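Local coordinates for penicillin-binding protein PbpB (Mycobacterium tuberculosis, PDB 6KGS) that cross-links peptidoglycan in the bacterial cell wall as a penicillin-sensitive transpeptidase and is acylated here by the carbapenem meropenem, at residues P264-S269 with V493-F498; V270-A275 with A473-T478. All blocks are in the same frame, centred on the assembly; numbering follows the deposited sequence.

Contact 1 (P264-S269 with V493-F498); sequences PFEPGS and VYWITF. With MER ((4R,5S)-3-{[(3S,5S)-5-(dimethylcarbamoyl)pyrrolidin-3-yl]sulfanyl}-5-[(2S,3R)-3-hydroxy-1-oxobutan-2-yl]-4-methyl-4,5-d ihydro-1H-pyrrole-2-carboxylic acid), chain B.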
loop_
_atom_site.group_PDB
_atom_site.type_symbol
_atom_site.label_atom_id
_atom_site.label_comp_id
_atom_site.label_asym_id
_atom_site.label_seq_id
_atom_site.Cartn_x
_atom_site.Cartn_y
_atom_site.Cartn_z
ATOM N N PRO A 264 4.249 -10.331 -2.502
ATOM C CA PRO A 264 3.215 -10.363 -1.465
ATOM C C PRO A 264 3.748 -10.822 -0.117
ATOM O O PRO A 264 4.787 -11.464 -0.003
ATOM C CB PRO A 264 2.177 -11.345 -2.024
ATOM C CG PRO A 264 2.936 -12.217 -2.949
ATOM C CD PRO A 264 4.105 -11.428 -3.471
ATOM N N PHE A 265 3.001 -10.465 0.926
ATOM C CA PHE A 265 3.358 -10.792 2.298
ATOM C C PHE A 265 2.078 -11.047 3.074
ATOM O O PHE A 265 0.978 -10.730 2.617
ATOM C CB PHE A 265 4.175 -9.661 2.979
ATOM C CG PHE A 265 3.544 -8.296 2.850
ATOM C CD1 PHE A 265 2.644 -7.831 3.802
ATOM C CD2 PHE A 265 3.821 -7.494 1.747
ATOM C CE1 PHE A 265 2.040 -6.557 3.662
ATOM C CE2 PHE A 265 3.224 -6.223 1.596
ATOM C CZ PHE A 265 2.342 -5.758 2.552
ATOM N N GLU A 266 2.223 -11.624 4.271
ATOM C CA GLU A 266 1.020 -11.753 5.090
ATOM C C GLU A 266 0.823 -10.469 5.871
ATOM O O GLU A 266 1.794 -9.927 6.403
ATOM C CB GLU A 266 1.119 -12.947 6.030
ATOM C CG GLU A 266 1.333 -14.241 5.257
ATOM C CD GLU A 266 1.117 -15.506 6.074
ATOM O OE1 GLU A 266 0.414 -15.483 7.118
ATOM O OE2 GLU A 266 1.657 -16.538 5.645
ATOM N N PRO A 267 -0.391 -9.924 5.907
ATOM C CA PRO A 267 -0.567 -8.548 6.404
ATOM C C PRO A 267 -0.626 -8.415 7.919
ATOM O O PRO A 267 -0.412 -7.302 8.435
ATOM C CB PRO A 267 -1.903 -8.140 5.792
ATOM C CG PRO A 267 -2.681 -9.522 5.768
ATOM C CD PRO A 267 -1.615 -10.448 5.272
ATOM N N GLY A 268 -0.920 -9.485 8.644
ATOM C CA GLY A 268 -1.134 -9.341 10.072
ATOM C C GLY A 268 -2.370 -8.502 10.347
ATOM O O GLY A 268 -3.315 -8.451 9.546
ATOM N N SER A 269 -2.365 -7.826 11.496
ATOM C CA SER A 269 -3.572 -7.170 12.009
ATOM C C SER A 269 -4.075 -6.023 11.135
ATOM O O SER A 269 -5.216 -5.570 11.324
ATOM C CB SER A 269 -3.301 -6.654 13.414
ATOM O OG SER A 269 -2.947 -7.727 14.249
ATOM N N VAL A 493 10.488 -13.681 13.329
ATOM C CA VAL A 493 10.703 -13.032 12.036
ATOM C C VAL A 493 9.348 -12.528 11.540
ATOM O O VAL A 493 8.409 -13.321 11.357
ATOM C CB VAL A 493 11.357 -13.984 11.025
ATOM C CG1 VAL A 493 11.594 -13.304 9.664
ATOM C CG2 VAL A 493 12.675 -14.537 11.598
ATOM N N TYR A 494 9.233 -11.214 11.353
ATOM C CA TYR A 494 7.942 -10.592 11.081
ATOM C C TYR A 494 8.010 -9.610 9.924
ATOM O O TYR A 494 9.043 -8.990 9.662
ATOM C CB TYR A 494 7.396 -9.834 12.284
ATOM C CG TYR A 494 7.477 -10.570 13.603
ATOM C CD1 TYR A 494 6.483 -11.458 13.989
ATOM C CD2 TYR A 494 8.547 -10.360 14.473
ATOM C CE1 TYR A 494 6.548 -12.121 15.216
ATOM C CE2 TYR A 494 8.624 -11.021 15.700
ATOM C CZ TYR A 494 7.621 -11.898 16.062
ATOM O OH TYR A 494 7.689 -12.550 17.275
ATOM N N TRP A 495 6.887 -9.507 9.221
ATOM C CA TRP A 495 6.555 -8.317 8.471
ATOM C C TRP A 495 5.861 -7.348 9.416
ATOM O O TRP A 495 4.979 -7.746 10.177
ATOM C CB TRP A 495 5.630 -8.644 7.297
ATOM C CG TRP A 495 6.234 -9.463 6.184
ATOM C CD1 TRP A 495 7.186 -9.065 5.273
ATOM C CD2 TRP A 495 5.869 -10.801 5.819
ATOM N NE1 TRP A 495 7.451 -10.089 4.378
ATOM C CE2 TRP A 495 6.653 -11.162 4.688
ATOM C CE3 TRP A 495 4.968 -11.731 6.341
ATOM C CZ2 TRP A 495 6.556 -12.407 4.079
ATOM C CZ3 TRP A 495 4.871 -12.974 5.735
ATOM C CH2 TRP A 495 5.658 -13.304 4.613
ATOM N N ILE A 496 6.286 -6.088 9.396
ATOM C CA ILE A 496 5.640 -4.997 10.115
ATOM C C ILE A 496 4.889 -4.170 9.080
ATOM O O ILE A 496 5.426 -3.879 8.002
ATOM C CB ILE A 496 6.662 -4.136 10.893
ATOM C CG1 ILE A 496 7.482 -5.007 11.858
ATOM C CG2 ILE A 496 5.961 -2.991 11.655
ATOM C CD1 ILE A 496 6.695 -6.015 12.671
ATOM N N THR A 497 3.647 -3.809 9.393
ATOM C CA THR A 497 2.765 -3.139 8.448
ATOM C C THR A 497 2.055 -1.996 9.144
ATOM O O THR A 497 1.821 -2.032 10.357
ATOM C CB THR A 497 1.685 -4.088 7.855
ATOM O OG1 THR A 497 0.991 -4.739 8.924
ATOM C CG2 THR A 497 2.295 -5.141 6.935
ATOM N N PHE A 498 1.697 -0.986 8.359
ATOM C CA PHE A 498 0.815 0.068 8.827
ATOM C C PHE A 498 0.053 0.563 7.614
ATOM O O PHE A 498 0.603 0.594 6.511
ATOM C CB PHE A 498 1.566 1.242 9.503
ATOM C CG PHE A 498 0.642 2.163 10.310
ATOM C CD1 PHE A 498 -0.111 3.122 9.684
ATOM C CD2 PHE A 498 0.490 2.001 11.682
ATOM C CE1 PHE A 498 -0.958 3.944 10.405
ATOM C CE2 PHE A 498 -0.381 2.813 12.408
ATOM C CZ PHE A 498 -1.104 3.771 11.767
HETATM C C1 MER B . -1.567 -8.122 14.575
HETATM C C2 MER B . 0.090 -7.152 17.854
HETATM C C3 MER B . -1.293 -9.099 15.717
HETATM C C4 MER B . -1.678 -8.479 17.074
HETATM C C5 MER B . -0.803 -6.360 17.282
HETATM O O6 MER B . -0.686 -7.633 13.881
HETATM C C7 MER B . -2.048 -10.421 15.451
HETATM O O8 MER B . -1.734 -11.415 16.437
HETATM C C9 MER B . -1.733 -11.045 14.093
HETATM N N10 MER B . -1.962 -7.036 16.917
HETATM C C11 MER B . -0.620 -4.921 17.012
HETATM O O12 MER B . -1.322 -4.389 16.034
HETATM O O13 MER B . 0.144 -4.169 17.605
HETATM S S14 MER B . 1.682 -6.745 18.195
HETATM C C15 MER B . 1.789 -5.864 19.740
HETATM C C16 MER B . 2.605 -6.662 20.743
HETATM C C17 MER B . 3.848 -5.842 21.082
HETATM C C18 MER B . -0.543 -8.477 18.109
HETATM N N19 MER B . 3.967 -4.823 20.019
HETATM C C20 MER B . 0.474 -9.587 17.931
HETATM C C21 MER B . 2.567 -4.552 19.606
HETATM C C22 MER B . 5.019 -6.778 21.218
HETATM N N23 MER B . 6.127 -6.673 20.452
HETATM O O24 MER B . 4.906 -7.618 22.092
HETATM C C25 MER B . 7.042 -5.544 20.562
HETATM C C26 MER B . 6.541 -7.711 19.525
#

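Contact 2 (V270-A275 with A473-T478); sequences VNKIVA and AGKTGT. With MER ((4R,5S)-3-{[(3S,5S)-5-(dimethylcarbamoyl)pyrrolidin-3-yl]sulfanyl}-5-[(2S,3R)-3-hydroxy-1-oxobutan-2-yl]-4-methyl-4,5-d ihydro-1H-pyrrole-2-carboxylic acid), chain B.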
loop_
_atom_site.group_PDB
_atom_site.type_symbol
_atom_site.label_atom_id
_atom_site.label_comp_id
_atom_site.label_asym_id
_atom_site.label_seq_id
_atom_site.Cartn_x
_atom_site.Cartn_y
_atom_site.Cartn_z
ATOM N N VAL A 270 -3.269 -5.534 10.190
ATOM C CA VAL A 270 -3.791 -4.573 9.215
ATOM C C VAL A 270 -4.985 -5.162 8.462
ATOM O O VAL A 270 -5.898 -4.430 8.066
ATOM C CB VAL A 270 -2.652 -4.104 8.282
ATOM C CG1 VAL A 270 -3.183 -3.333 7.093
ATOM C CG2 VAL A 270 -1.690 -3.203 9.068
ATOM N N ASN A 271 -5.039 -6.489 8.302
ATOM C CA ASN A 271 -6.219 -7.095 7.689
ATOM C C ASN A 271 -7.494 -6.910 8.514
ATOM O O ASN A 271 -8.582 -7.157 7.998
ATOM C CB ASN A 271 -5.976 -8.580 7.447
ATOM C CG ASN A 271 -6.781 -9.127 6.271
ATOM O OD1 ASN A 271 -6.825 -8.517 5.205
ATOM N ND2 ASN A 271 -7.423 -10.275 6.463
ATOM N N LYS A 272 -7.410 -6.478 9.772
ATOM C CA LYS A 272 -8.621 -6.488 10.572
ATOM C C LYS A 272 -9.642 -5.463 10.101
ATOM O O LYS A 272 -10.781 -5.476 10.579
ATOM C CB LYS A 272 -8.271 -6.275 12.043
ATOM C CG LYS A 272 -7.501 -7.441 12.655
ATOM C CD LYS A 272 -7.157 -7.160 14.121
ATOM C CE LYS A 272 -6.329 -8.288 14.735
ATOM N NZ LYS A 272 -6.050 -8.018 16.188
ATOM N N ILE A 273 -9.268 -4.597 9.162
ATOM C CA ILE A 273 -10.230 -3.709 8.524
ATOM C C ILE A 273 -11.337 -4.497 7.826
ATOM O O ILE A 273 -12.466 -4.008 7.697
ATOM C CB ILE A 273 -9.502 -2.784 7.537
ATOM C CG1 ILE A 273 -10.399 -1.626 7.122
ATOM C CG2 ILE A 273 -9.004 -3.569 6.287
ATOM C CD1 ILE A 273 -9.840 -0.823 5.970
ATOM N N VAL A 274 -11.042 -5.709 7.343
ATOM C CA VAL A 274 -12.099 -6.507 6.731
ATOM C C VAL A 274 -13.156 -6.888 7.772
ATOM O O VAL A 274 -14.358 -6.678 7.560
ATOM C CB VAL A 274 -11.503 -7.724 6.004
ATOM C CG1 VAL A 274 -12.622 -8.586 5.344
ATOM C CG2 VAL A 274 -10.515 -7.220 4.928
ATOM N N ALA A 275 -12.717 -7.396 8.931
ATOM C CA ALA A 275 -13.643 -7.772 10.005
ATOM C C ALA A 275 -14.430 -6.573 10.523
ATOM O O ALA A 275 -15.642 -6.669 10.749
ATOM C CB ALA A 275 -12.876 -8.425 11.162
ATOM N N ALA A 473 -6.348 8.208 11.136
ATOM C CA ALA A 473 -6.907 6.885 11.399
ATOM C C ALA A 473 -5.985 5.885 10.731
ATOM O O ALA A 473 -5.485 6.158 9.642
ATOM C CB ALA A 473 -8.346 6.736 10.858
ATOM N N GLY A 474 -5.723 4.759 11.389
ATOM C CA GLY A 474 -4.837 3.767 10.798
ATOM C C GLY A 474 -4.877 2.463 11.568
ATOM O O GLY A 474 -5.657 2.293 12.506
ATOM N N LYS A 475 -4.009 1.533 11.167
ATOM C CA LYS A 475 -3.968 0.222 11.809
ATOM C C LYS A 475 -2.542 -0.324 11.735
ATOM O O LYS A 475 -1.891 -0.208 10.696
ATOM C CB LYS A 475 -4.972 -0.757 11.154
ATOM C CG LYS A 475 -5.064 -2.141 11.848
ATOM C CD LYS A 475 -5.637 -1.997 13.277
ATOM C CE LYS A 475 -5.614 -3.301 14.070
ATOM N NZ LYS A 475 -4.250 -3.530 14.641
ATOM N N THR A 476 -2.066 -0.895 12.850
ATOM C CA THR A 476 -0.750 -1.518 12.974
ATOM C C THR A 476 -0.829 -3.002 12.640
ATOM O O THR A 476 -1.875 -3.634 12.794
ATOM C CB THR A 476 -0.199 -1.368 14.400
ATOM O OG1 THR A 476 -1.231 -1.734 15.332
ATOM C CG2 THR A 476 0.263 0.094 14.690
ATOM N N GLY A 477 0.295 -3.563 12.213
ATOM C CA GLY A 477 0.354 -4.987 11.947
ATOM C C GLY A 477 1.718 -5.592 12.186
ATOM O O GLY A 477 2.759 -4.973 11.942
ATOM N N THR A 478 1.696 -6.843 12.636
ATOM C CA THR A 478 2.872 -7.690 12.812
ATOM C C THR A 478 2.454 -9.093 12.386
ATOM O O THR A 478 1.465 -9.624 12.903
ATOM C CB THR A 478 3.344 -7.685 14.274
ATOM O OG1 THR A 478 3.625 -6.340 14.677
ATOM C CG2 THR A 478 4.600 -8.527 14.449
HETATM C C1 MER B . -1.567 -8.122 14.575
HETATM C C2 MER B . 0.090 -7.152 17.854
HETATM C C3 MER B . -1.293 -9.099 15.717
HETATM C C4 MER B . -1.678 -8.479 17.074
HETATM C C5 MER B . -0.803 -6.360 17.282
HETATM O O6 MER B . -0.686 -7.633 13.881
HETATM C C7 MER B . -2.048 -10.421 15.451
HETATM O O8 MER B . -1.734 -11.415 16.437
HETATM C C9 MER B . -1.733 -11.045 14.093
HETATM N N10 MER B . -1.962 -7.036 16.917
HETATM C C11 MER B . -0.620 -4.921 17.012
HETATM O O12 MER B . -1.322 -4.389 16.034
HETATM O O13 MER B . 0.144 -4.169 17.605
HETATM S S14 MER B . 1.682 -6.745 18.195
HETATM C C15 MER B . 1.789 -5.864 19.740
HETATM C C16 MER B . 2.605 -6.662 20.743
HETATM C C17 MER B . 3.848 -5.842 21.082
HETATM C C18 MER B . -0.543 -8.477 18.109
HETATM N N19 MER B . 3.967 -4.823 20.019
HETATM C C20 MER B . 0.474 -9.587 17.931
HETATM C C21 MER B . 2.567 -4.552 19.606
HETATM C C22 MER B . 5.019 -6.778 21.218
HETATM N N23 MER B . 6.127 -6.673 20.452
HETATM O O24 MER B . 4.906 -7.618 22.092
HETATM C C25 MER B . 7.042 -5.544 20.562
HETATM C C26 MER B . 6.541 -7.711 19.525
#

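Contact 1 (P264-S269 with V493-F498)
Phe265 CB sits over the face of the Trp495 indole, 3.4 Å from the centroid of the five-membered ring and 13° off its normal, a CH-pi contact. The next residue continues along the same face: Glu266 N lies above the rim of the benzo ring, 3.3 Å from Trp495 CZ3. One side-chain carbon and one backbone nitrogen of the loop thus share this face of the indole. The two aromatic rings themselves meet obliquely. With chi1 at 51°, Phe265 CG lies between its own backbone N and carbonyl carbon, and this turns the ring along the strand until CE1 touches Thr497 CG2 at 3.6 Å.

Thr497 is gripped from its other branch as well. Its OG1 donates to Pro267 O at 3.0 Å, with a C=O...donor angle of 157°, tying the loop to the strand just ahead of Ser269.

Packing is looser at the side chain of Glu266, whose CB and CG only skirt Trp495 CZ3, each at 3.8 Å; both residues are partly exposed. The carboxylate turns elsewhere, to Gly385 N and Tyr489 OH. By similarity Ser269 is the nucleophile, and its OG is covalently bound to C1 of the opened carbapenem.

The loop runs from helix 259-262 to helix 272-281 and crosses strand 493-502 of the antiparallel sheet. Met514 of strand 509-516 and Leu390 and Met393 of helix 390-401 pack against Phe265.

Contact 2 (V270-A275 with A473-T478)
Val270 presses on the backbone of strand 473-483, and together with Lys475 it carries most of the contact. Its CG2 branch reaches Lys475 O at 3.4 Å and also touches Gly477 N. The CA atoms of Val270 and Gly477 are 5.0 Å apart, the strand having no side chain at this point. Lys475 adds an aliphatic contact from the strand, its CG lying 3.8 Å from Val270 CA.

The second kind of contact is between the two lysines. Lys272, extended beyond CG, passes Lys475 with Lys272 CD 4.2 Å from Lys475 CE. Lys272 NZ and Lys475 NZ stay 5.1 Å apart. Bends at chi2 (65°) and chi4 (81°) fold Lys475 back so that NZ donates to Thr476 O at 3.0 Å, with a weak bond to Ser324 OG besides. Lys272 NZ is hydrogen-bonded to Ser324 OG and Asn326 OD1. Lys272 follows the nucleophile in the SxxK motif and Lys475 opens the KTG motif of penicillin-binding proteins.

Ligand bonds form the third group. Thr476 OG1, also bonded to Thr461, donates to carboxylate O12 of the drug at 2.7 Å. Thr478 N donates to the acyl oxygen O6 at 2.8 Å, as an oxyanion-hole amide does.

The short 3-10 turn at Val270, which leads into helix 272-281, lies against strand 473-483. Strand 493-502 flanks that strand, and helix 390-401 places Tyr397 against Ile273 and Lys475.

Contacts 1 and 2 have centres 10 Å apart and follow directly along the chain on one side, where Ser269, the last residue of its segment in contact 1, is followed by Val270 of contact 2. On the other side their strands are antiparallel neighbours, joined by a probable hydrogen bond between Gly477 N and Thr497 O at 2.8 Å. Packing also links them: Ser269 CB lies 3.4 Å from Thr476 O. One amide from each contact meets the meropenem acyl oxygen O6 in the manner of an oxyanion hole: Ser269 N of contact 1, through a weak bond of 2.9 Å, and Thr478 N of contact 2. Contact 1 carries the ester; contact 2 binds the drug's carboxylate.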